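Local coordinates for putative sugar ABC transporter, substrate-binding protein (Clostridium phytofermentans, PDB 4WZZ) that binds L-rhamnose in the cleft between its two lobes and probably delivers the sugar to an ABC transporter for uptake, at residues A[142-147]-A[189-194]; A[167-172]-A[206-211]; A[183-188]-A[217-222]. All blocks are in the same frame, centred on the assembly; numbering follows the deposited sequence.

Contact 1: A[142-147]-A[189-194]. With RAM (alpha-L-rhamnopyranose), chain B.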
loop_
_atom_site.group_PDB
_atom_site.type_symbol
_atom_site.label_atom_id
_atom_site.label_comp_id
_atom_site.label_asym_id
_atom_site.label_seq_id
_atom_site.Cartn_x
_atom_site.Cartn_y
_atom_site.Cartn_z
ATOM N N LEU A 142 5.225 2.582 7.524
ATOM C CA LEU A 142 3.827 2.469 7.119
ATOM C C LEU A 142 3.756 2.059 5.653
ATOM O O LEU A 142 4.699 2.293 4.894
ATOM C CB LEU A 142 3.028 3.768 7.327
ATOM C CG LEU A 142 3.194 4.905 6.311
ATOM C CD1 LEU A 142 2.174 6.009 6.543
ATOM C CD2 LEU A 142 4.601 5.475 6.365
ATOM N N ASP A 143 2.623 1.464 5.277
ATOM C CA ASP A 143 2.275 1.168 3.868
ATOM C C ASP A 143 3.104 0.018 3.315
ATOM O O ASP A 143 2.558 -0.970 2.802
ATOM C CB ASP A 143 2.433 2.423 3.002
ATOM C CG ASP A 143 2.049 2.200 1.556
ATOM O OD1 ASP A 143 0.983 1.606 1.297
ATOM O OD2 ASP A 143 2.822 2.648 0.694
ATOM N N SER A 144 4.417 0.156 3.400
ATOM C CA SER A 144 5.347 -0.862 2.926
ATOM C C SER A 144 6.474 -0.976 3.956
ATOM O O SER A 144 7.159 0.004 4.264
ATOM C CB SER A 144 5.881 -0.469 1.542
ATOM O OG SER A 144 6.814 -1.417 1.043
ATOM N N ALA A 145 6.642 -2.166 4.509
ATOM C CA ALA A 145 7.478 -2.321 5.703
ATOM C C ALA A 145 8.978 -2.312 5.411
ATOM O O ALA A 145 9.448 -2.953 4.464
ATOM C CB ALA A 145 7.103 -3.616 6.434
ATOM N N THR A 146 9.730 -1.611 6.260
ATOM C CA THR A 146 11.152 -1.867 6.386
ATOM C C THR A 146 11.253 -3.150 7.185
ATOM O O THR A 146 10.272 -3.593 7.781
ATOM C CB THR A 146 11.879 -0.810 7.216
ATOM O OG1 THR A 146 11.295 -0.768 8.526
ATOM C CG2 THR A 146 11.767 0.550 6.564
ATOM N N ASN A 147 12.433 -3.736 7.239
ATOM C CA ASN A 147 12.560 -4.957 8.023
ATOM C C ASN A 147 12.393 -4.702 9.534
ATOM O O ASN A 147 12.257 -3.565 9.959
ATOM C CB ASN A 147 13.839 -5.715 7.672
ATOM C CG ASN A 147 15.104 -5.011 8.097
ATOM O OD1 ASN A 147 15.149 -4.295 9.100
ATOM N ND2 ASN A 147 16.153 -5.223 7.320
ATOM N N THR A 189 11.206 -4.654 -5.655
ATOM C CA THR A 189 11.723 -4.651 -4.303
ATOM C C THR A 189 10.723 -4.187 -3.245
ATOM O O THR A 189 11.031 -4.246 -2.048
ATOM C CB THR A 189 12.940 -3.715 -4.219
ATOM O OG1 THR A 189 12.577 -2.433 -4.737
ATOM C CG2 THR A 189 14.096 -4.284 -5.042
ATOM N N ALA A 190 9.533 -3.758 -3.663
ATOM C CA ALA A 190 8.573 -3.181 -2.735
ATOM C C ALA A 190 8.065 -4.233 -1.773
ATOM O O ALA A 190 7.509 -5.257 -2.165
ATOM C CB ALA A 190 7.400 -2.577 -3.495
ATOM N N THR A 191 8.259 -3.978 -0.494
ATOM C CA THR A 191 7.880 -4.944 0.518
ATOM C C THR A 191 6.416 -5.297 0.471
ATOM O O THR A 191 6.067 -6.471 0.584
ATOM C CB THR A 191 8.222 -4.397 1.929
ATOM O OG1 THR A 191 9.537 -3.844 1.878
ATOM C CG2 THR A 191 8.121 -5.500 2.968
ATOM N N ASN A 192 5.549 -4.291 0.343
ATOM C CA ASN A 192 4.122 -4.587 0.394
ATOM C C ASN A 192 3.643 -5.426 -0.779
ATOM O O ASN A 192 2.995 -6.462 -0.571
ATOM C CB ASN A 192 3.234 -3.334 0.609
ATOM C CG ASN A 192 3.466 -2.228 -0.391
ATOM O OD1 ASN A 192 4.368 -2.275 -1.228
ATOM N ND2 ASN A 192 2.643 -1.178 -0.282
ATOM N N GLN A 193 3.941 -5.033 -2.007
ATOM C CA GLN A 193 3.505 -5.878 -3.123
ATOM C C GLN A 193 4.099 -7.255 -3.000
ATOM O O GLN A 193 3.441 -8.245 -3.255
ATOM C CB GLN A 193 3.849 -5.286 -4.486
ATOM C CG GLN A 193 2.839 -4.251 -4.964
ATOM C CD GLN A 193 3.139 -2.838 -4.508
ATOM O OE1 GLN A 193 4.264 -2.506 -4.138
ATOM N NE2 GLN A 193 2.139 -1.966 -4.616
ATOM N N ASN A 194 5.364 -7.346 -2.608
ATOM C CA ASN A 194 5.956 -8.667 -2.515
ATOM C C ASN A 194 5.242 -9.538 -1.465
ATOM O O ASN A 194 5.074 -10.758 -1.664
ATOM C CB ASN A 194 7.449 -8.557 -2.227
ATOM C CG ASN A 194 8.238 -8.125 -3.453
ATOM O OD1 ASN A 194 7.735 -8.161 -4.587
ATOM N ND2 ASN A 194 9.479 -7.715 -3.236
HETATM C C1 RAM B . 0.694 2.164 -4.712
HETATM C C2 RAM B . 1.881 2.029 -3.766
HETATM C C3 RAM B . 1.451 1.729 -2.329
HETATM C C4 RAM B . 0.425 0.602 -2.287
HETATM C C5 RAM B . -0.721 0.886 -3.256
HETATM C C6 RAM B . -1.709 -0.267 -3.315
HETATM O O1 RAM B . 0.032 3.348 -4.431
HETATM O O2 RAM B . 2.666 1.000 -4.285
HETATM O O3 RAM B . 2.635 1.425 -1.596
HETATM O O4 RAM B . -0.071 0.458 -0.968
HETATM O O5 RAM B . -0.236 1.107 -4.553
#

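Contact 2: A[167-172]-A[206-211]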
loop_
_atom_site.group_PDB
_atom_site.type_symbol
_atom_site.label_atom_id
_atom_site.label_comp_id
_atom_site.label_asym_id
_atom_site.label_seq_id
_atom_site.Cartn_x
_atom_site.Cartn_y
_atom_site.Cartn_z
ATOM N N LEU A 167 -8.061 -10.709 -3.149
ATOM C CA LEU A 167 -7.651 -10.718 -4.535
ATOM C C LEU A 167 -7.804 -12.075 -5.196
ATOM O O LEU A 167 -8.272 -12.164 -6.323
ATOM C CB LEU A 167 -6.218 -10.179 -4.664
ATOM C CG LEU A 167 -6.082 -8.678 -4.329
ATOM C CD1 LEU A 167 -4.644 -8.236 -4.395
ATOM C CD2 LEU A 167 -6.955 -7.824 -5.238
HETATM N N MSE A 168 -7.427 -13.148 -4.505
HETATM C CA MSE A 168 -7.558 -14.476 -5.117
HETATM C C MSE A 168 -9.022 -14.793 -5.379
HETATM O O MSE A 168 -9.361 -15.338 -6.429
HETATM C CB MSE A 168 -6.922 -15.579 -4.279
HETATM C CG MSE A 168 -5.400 -15.612 -4.337
HETATM SE SE MSE A 168 -4.661 -15.586 -6.182
HETATM C CE MSE A 168 -5.772 -16.984 -6.982
ATOM N N ASP A 169 -9.889 -14.475 -4.423
ATOM C CA ASP A 169 -11.320 -14.729 -4.600
ATOM C C ASP A 169 -11.866 -13.873 -5.733
ATOM O O ASP A 169 -12.705 -14.344 -6.502
ATOM C CB ASP A 169 -12.099 -14.490 -3.304
ATOM C CG ASP A 169 -11.871 -15.594 -2.262
ATOM O OD1 ASP A 169 -11.479 -16.719 -2.653
ATOM O OD2 ASP A 169 -12.077 -15.343 -1.047
ATOM N N ALA A 170 -11.365 -12.641 -5.882
ATOM C CA ALA A 170 -11.755 -11.805 -7.000
ATOM C C ALA A 170 -11.357 -12.417 -8.319
ATOM O O ALA A 170 -12.155 -12.489 -9.258
ATOM C CB ALA A 170 -11.154 -10.402 -6.873
ATOM N N ILE A 171 -10.120 -12.888 -8.413
ATOM C CA ILE A 171 -9.672 -13.515 -9.658
ATOM C C ILE A 171 -10.526 -14.737 -9.990
ATOM O O ILE A 171 -10.945 -14.922 -11.127
ATOM C CB ILE A 171 -8.181 -13.883 -9.587
ATOM C CG1 ILE A 171 -7.307 -12.611 -9.514
ATOM C CG2 ILE A 171 -7.785 -14.711 -10.782
ATOM C CD1 ILE A 171 -6.021 -12.823 -8.726
ATOM N N LEU A 172 -10.803 -15.554 -8.981
ATOM C CA LEU A 172 -11.568 -16.769 -9.188
ATOM C C LEU A 172 -12.968 -16.431 -9.723
ATOM O O LEU A 172 -13.492 -17.105 -10.596
ATOM C CB LEU A 172 -11.664 -17.561 -7.881
ATOM C CG LEU A 172 -12.425 -18.886 -7.996
ATOM C CD1 LEU A 172 -11.680 -19.860 -8.900
ATOM C CD2 LEU A 172 -12.649 -19.490 -6.630
ATOM N N ASP A 206 -4.883 -23.592 -2.568
ATOM C CA ASP A 206 -6.144 -24.233 -2.190
ATOM C C ASP A 206 -6.809 -24.854 -3.423
ATOM O O ASP A 206 -6.820 -24.249 -4.515
ATOM C CB ASP A 206 -7.082 -23.219 -1.561
ATOM C CG ASP A 206 -8.269 -23.859 -0.902
ATOM O OD1 ASP A 206 -9.219 -24.244 -1.613
ATOM O OD2 ASP A 206 -8.251 -23.980 0.337
ATOM N N SER A 207 -7.390 -26.040 -3.255
ATOM C CA SER A 207 -7.958 -26.738 -4.409
ATOM C C SER A 207 -9.034 -25.916 -5.140
ATOM O O SER A 207 -9.279 -26.117 -6.342
ATOM C CB SER A 207 -8.490 -28.112 -3.991
ATOM O OG SER A 207 -9.520 -27.950 -3.057
ATOM N N LYS A 208 -9.654 -24.955 -4.459
ATOM C CA LYS A 208 -10.681 -24.148 -5.131
ATOM C C LYS A 208 -10.126 -23.322 -6.293
ATOM O O LYS A 208 -10.881 -22.938 -7.203
ATOM C CB LYS A 208 -11.397 -23.229 -4.150
ATOM C CG LYS A 208 -10.543 -22.114 -3.640
ATOM C CD LYS A 208 -11.179 -21.411 -2.442
ATOM C CE LYS A 208 -12.319 -20.510 -2.862
ATOM N NZ LYS A 208 -12.695 -19.587 -1.751
ATOM N N TYR A 209 -8.817 -23.074 -6.273
ATOM C CA TYR A 209 -8.165 -22.255 -7.301
ATOM C C TYR A 209 -7.424 -23.095 -8.339
ATOM O O TYR A 209 -6.642 -22.574 -9.096
ATOM C CB TYR A 209 -7.168 -21.289 -6.665
ATOM C CG TYR A 209 -7.747 -20.420 -5.555
ATOM C CD1 TYR A 209 -8.640 -19.391 -5.844
ATOM C CD2 TYR A 209 -7.419 -20.648 -4.229
ATOM C CE1 TYR A 209 -9.175 -18.595 -4.838
ATOM C CE2 TYR A 209 -7.943 -19.844 -3.210
ATOM C CZ TYR A 209 -8.825 -18.829 -3.529
ATOM O OH TYR A 209 -9.356 -18.048 -2.542
ATOM N N SER A 210 -7.673 -24.394 -8.375
ATOM C CA SER A 210 -6.798 -25.303 -9.108
ATOM C C SER A 210 -6.861 -25.135 -10.630
ATOM O O SER A 210 -5.931 -25.532 -11.330
ATOM C CB SER A 210 -7.103 -26.751 -8.739
ATOM O OG SER A 210 -8.391 -27.116 -9.178
ATOM N N LYS A 211 -7.945 -24.551 -11.131
ATOM C CA LYS A 211 -8.102 -24.307 -12.574
ATOM C C LYS A 211 -7.609 -22.950 -13.034
ATOM O O LYS A 211 -7.703 -22.631 -14.221
ATOM C CB LYS A 211 -9.560 -24.454 -12.987
ATOM C CG LYS A 211 -10.116 -25.852 -12.788
ATOM C CD LYS A 211 -11.620 -25.796 -12.609
ATOM C CE LYS A 211 -12.361 -26.306 -13.814
ATOM N NZ LYS A 211 -12.716 -27.748 -13.678
#

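Contact 3: A[183-188]-A[217-222]. With RAM (alpha-L-rhamnopyranose), chain B.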
loop_
_atom_site.group_PDB
_atom_site.type_symbol
_atom_site.label_atom_id
_atom_site.label_comp_id
_atom_site.label_asym_id
_atom_site.label_seq_id
_atom_site.Cartn_x
_atom_site.Cartn_y
_atom_site.Cartn_z
ATOM N N VAL A 183 0.058 -10.996 -12.627
ATOM C CA VAL A 183 0.208 -9.884 -11.701
ATOM C C VAL A 183 0.995 -8.761 -12.356
ATOM O O VAL A 183 2.068 -8.985 -12.928
ATOM C CB VAL A 183 0.979 -10.297 -10.453
ATOM C CG1 VAL A 183 1.283 -9.078 -9.590
ATOM C CG2 VAL A 183 0.191 -11.391 -9.691
ATOM N N LEU A 184 0.454 -7.554 -12.266
ATOM C CA LEU A 184 1.190 -6.346 -12.613
ATOM C C LEU A 184 1.471 -5.664 -11.288
ATOM O O LEU A 184 0.570 -5.087 -10.661
ATOM C CB LEU A 184 0.359 -5.418 -13.504
ATOM C CG LEU A 184 0.975 -4.050 -13.782
ATOM C CD1 LEU A 184 2.277 -4.209 -14.543
ATOM C CD2 LEU A 184 -0.003 -3.159 -14.576
ATOM N N SER A 185 2.722 -5.787 -10.854
ATOM C CA SER A 185 3.137 -5.242 -9.565
ATOM C C SER A 185 3.735 -3.842 -9.725
ATOM O O SER A 185 3.709 -3.238 -10.817
ATOM C CB SER A 185 4.161 -6.179 -8.929
ATOM O OG SER A 185 4.350 -5.862 -7.571
ATOM N N ALA A 186 4.270 -3.330 -8.624
ATOM C CA ALA A 186 4.982 -2.057 -8.613
ATOM C C ALA A 186 6.491 -2.351 -8.715
ATOM O O ALA A 186 6.901 -3.097 -9.594
ATOM C CB ALA A 186 4.636 -1.269 -7.341
ATOM N N ALA A 187 7.325 -1.775 -7.848
ATOM C CA ALA A 187 8.751 -2.105 -7.865
ATOM C C ALA A 187 8.942 -3.545 -7.420
ATOM O O ALA A 187 8.247 -4.013 -6.519
ATOM C CB ALA A 187 9.527 -1.183 -6.952
ATOM N N SER A 188 9.914 -4.231 -8.017
ATOM C CA SER A 188 10.216 -5.611 -7.668
ATOM C C SER A 188 10.747 -5.761 -6.242
ATOM O O SER A 188 10.751 -6.853 -5.693
ATOM C CB SER A 188 11.225 -6.190 -8.666
ATOM O OG SER A 188 12.490 -5.545 -8.538
ATOM N N VAL A 217 4.710 -12.635 -12.809
ATOM C CA VAL A 217 4.682 -11.320 -12.193
ATOM C C VAL A 217 5.481 -10.343 -13.038
ATOM O O VAL A 217 6.664 -10.596 -13.364
ATOM C CB VAL A 217 5.278 -11.342 -10.772
ATOM C CG1 VAL A 217 5.194 -9.944 -10.148
ATOM C CG2 VAL A 217 4.566 -12.378 -9.912
ATOM N N TYR A 218 4.838 -9.228 -13.369
ATOM C CA TYR A 218 5.435 -8.143 -14.142
ATOM C C TYR A 218 5.566 -6.904 -13.266
ATOM O O TYR A 218 4.774 -6.716 -12.357
ATOM C CB TYR A 218 4.573 -7.810 -15.359
ATOM C CG TYR A 218 4.482 -8.934 -16.384
ATOM C CD1 TYR A 218 3.780 -10.101 -16.104
ATOM C CD2 TYR A 218 5.088 -8.818 -17.627
ATOM C CE1 TYR A 218 3.684 -11.127 -17.035
ATOM C CE2 TYR A 218 5.002 -9.838 -18.562
ATOM C CZ TYR A 218 4.312 -10.987 -18.259
ATOM O OH TYR A 218 4.231 -11.987 -19.198
ATOM N N TYR A 219 6.581 -6.080 -13.515
ATOM C CA TYR A 219 6.830 -4.922 -12.643
ATOM C C TYR A 219 6.698 -3.581 -13.370
ATOM O O TYR A 219 7.428 -3.277 -14.326
ATOM C CB TYR A 219 8.205 -5.061 -11.996
ATOM C CG TYR A 219 8.366 -6.388 -11.305
ATOM C CD1 TYR A 219 7.865 -6.585 -10.036
ATOM C CD2 TYR A 219 8.999 -7.459 -11.942
ATOM C CE1 TYR A 219 8.009 -7.799 -9.395
ATOM C CE2 TYR A 219 9.135 -8.662 -11.311
ATOM C CZ TYR A 219 8.627 -8.828 -10.046
ATOM O OH TYR A 219 8.750 -10.030 -9.387
ATOM N N GLY A 220 5.759 -2.769 -12.886
ATOM C CA GLY A 220 5.501 -1.458 -13.448
ATOM C C GLY A 220 6.084 -0.310 -12.650
ATOM O O GLY A 220 5.926 0.834 -13.033
ATOM N N ASP A 221 6.748 -0.626 -11.537
ATOM C CA ASP A 221 7.573 0.335 -10.771
ATOM C C ASP A 221 6.815 1.513 -10.178
ATOM O O ASP A 221 7.415 2.536 -9.821
ATOM C CB ASP A 221 8.724 0.836 -11.634
ATOM C CG ASP A 221 9.702 -0.269 -11.978
ATOM O OD1 ASP A 221 9.577 -1.366 -11.412
ATOM O OD2 ASP A 221 10.565 -0.062 -12.838
ATOM N N ASP A 222 5.496 1.385 -10.056
ATOM C CA ASP A 222 4.680 2.499 -9.596
ATOM C C ASP A 222 4.807 3.739 -10.500
ATOM O O ASP A 222 4.629 4.897 -10.076
ATOM C CB ASP A 222 4.977 2.827 -8.119
ATOM C CG ASP A 222 4.039 2.122 -7.172
ATOM O OD1 ASP A 222 2.904 1.719 -7.593
ATOM O OD2 ASP A 222 4.414 2.010 -5.971
HETATM C C1 RAM B . 0.694 2.164 -4.712
HETATM C C2 RAM B . 1.881 2.029 -3.766
HETATM C C3 RAM B . 1.451 1.729 -2.329
HETATM C C4 RAM B . 0.425 0.602 -2.287
HETATM C C5 RAM B . -0.721 0.886 -3.256
HETATM C C6 RAM B . -1.709 -0.267 -3.315
HETATM O O1 RAM B . 0.032 3.348 -4.431
HETATM O O2 RAM B . 2.666 1.000 -4.285
HETATM O O3 RAM B . 2.635 1.425 -1.596
HETATM O O4 RAM B . -0.071 0.458 -0.968
HETATM O O5 RAM B . -0.236 1.107 -4.553
HETATM O O HOH W 1 3.354 -0.368 -11.141
HETATM O O HOH W 2 6.549 0.230 -5.374
HETATM O O HOH W 3 11.251 -2.984 -10.267
HETATM O O HOH W 4 10.700 -9.753 -6.510
#

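Contact 1: A[142-147]-A[189-194]
S144 and A145, in the loop that leaves strand 138-142, meet the first turn of helix 191-203, so the contact bridges the two lobes beside bound rhamnose. The tight part is mostly buried. S144 presents its side chain to the helix start just past the N-cap residue A190, and the backbone N of N192 donates to S144 OG over 3.2 Å (N-H...O 151°). That first-turn N-H has no carbonyl of its own helix to meet, and the serine takes that role while also bonding A119 O. S144 CB sits over the face of the N192 amide, 3.6 Å from CG. A chi1 of 54°, with CG between backbone N and carbonyl carbon, lays N192 CB and CG against D143 O and S144 CB; OD1 bonds K62 NZ, and ND2 donates to rhamnose O3 at 2.9 Å. With CG anti to the backbone N, the carboxylate of D143 extends to the same sugar: OD2 accepts from O3 at 2.6 Å and OD1 from O4 at 2.7 Å. Q193 NE2 donates to rhamnose O2 at 3.0 Å, nearly straight at 170°. T191, though partly exposed, is also tightly held: OG1 donates to A145 O across 2.7 Å, CB and CG2 crowd the same oxygen, and A145 CB meets CG2 at 4.1 Å. The looser side lies toward the partly exposed ends, where N147 and N194 do not touch the other segment. Rhamnose O3 thus gives its hydrogen to an aspartate of one lobe and accepts one from an asparagine of the other. Together with the direct serine and threonine bonds, this is consistent with a closed, sugar-bound form in which ligand and lobe contact probably support each other.

Contact 2: A[167-172]-A[206-211]
On the outer end of the alpha/beta lobe that carries strand 212-219, K208 and Y209, in the loop leading into that strand, clamp onto helix 160-174. The phenol reaches D169: Y209 OH donates to OD1 across 2.5 Å, with ring and carboxylate planes 25° apart. K208 NZ forms a salt bridge to the same oxygen at 3.2 Å, and the two donors arrive from opposite faces of the carboxylate. The lysine gets there by folding over its neighbour; CG, between the backbone N and the carbonyl carbon (chi1 70°), rests 3.4 Å above the centre of the Y209 ring, and a bend at chi3 turns the ammonium group toward the helix. Below the polar end, CB of selenomethionine M168 packs 3.8 Å from Y209 CE1, and L172 CD2 touches K208 CE at 3.9 Å. K208 N bonds D206 OD1 at 3.0 Å in an Asx turn at the start of the loop, while Q165 holds D169 OD2. With both its oxygens engaged, and one of them accepting from a phenol and an ammonium group, D169 is probably ionised and would fix the rotation of the tyrosine hydroxyl.

Contact 3: A[183-188]-A[217-222]
V183 begins the pairing with the edge strand 212-219: its carbonyl accepts from Y218 N at 2.8 Å, and its CG1 lies 4.0 Å from V217 CG1. Both CG1 methyls are anti to their backbone N, which sets them against each other as the two valine side chains run alongside on the sheet face covered by helix 191-203. L184 turns to the other face, beneath helices 224-237 and 249-261, where CD1 leans toward the CB of Y218 and the backbone of G220. S185 returns to the valine side. Its N donates to Y218 O at 2.7 Å, and its carbonyl accepts from G220 N at 3.0 Å, now from 46° out of the carbonyl plane, as the strands give way to loops. At A186 the departure is complete: D221 N reaches A186 O at 3.1 Å from almost directly above the carbonyl plane, while the methyl CB presses within 3.4 Å of D222 CG, against the flat carboxylate. D221 and D222 both have left-handed backbone conformations, which curl this loop back over the alanines. A187 N is then linked through a water to D222 OD2, just as S188 N is linked through another to D221 OD1; a third water joins S185 O to D222 N. S188 ends the segment with a CH-pi contact, its CB centred over the face of the Y219 ring, 3.7 Å from the centroid and 13° off the normal. D222, further held by T248 at OD1, accepts from rhamnose O2 through OD2 at 2.6 Å. The arrangement is a parallel beta-alpha-beta unit, strand 179-185, helix 191-203 and strand 212-219, with the sugar site beyond the C-terminal ends of its strands, as in periplasmic sugar-binding proteins.

Following the chain from the N terminus, 142-147 comes first, then 167-172 and 183-188; their partners 189-194, 206-211 and 217-222 follow in the same order. Every pair of contacts therefore crosses. Contact 1 closes the first loop, joining the two lobes; contact 2 next anchors the turn after helix 191-203 to helix 160-174; contact 3 last completes the parallel strand pair. Contacts 1 and 3 meet directly: N194 ND2 probably bonds S188 O, Q193 packs on S185 and A186, and both contacts grip rhamnose. Contact 2 lies apart, its centre about 24 Å from that of contact 1 and 21 Å from that of contact 3, toward the lobe's far end.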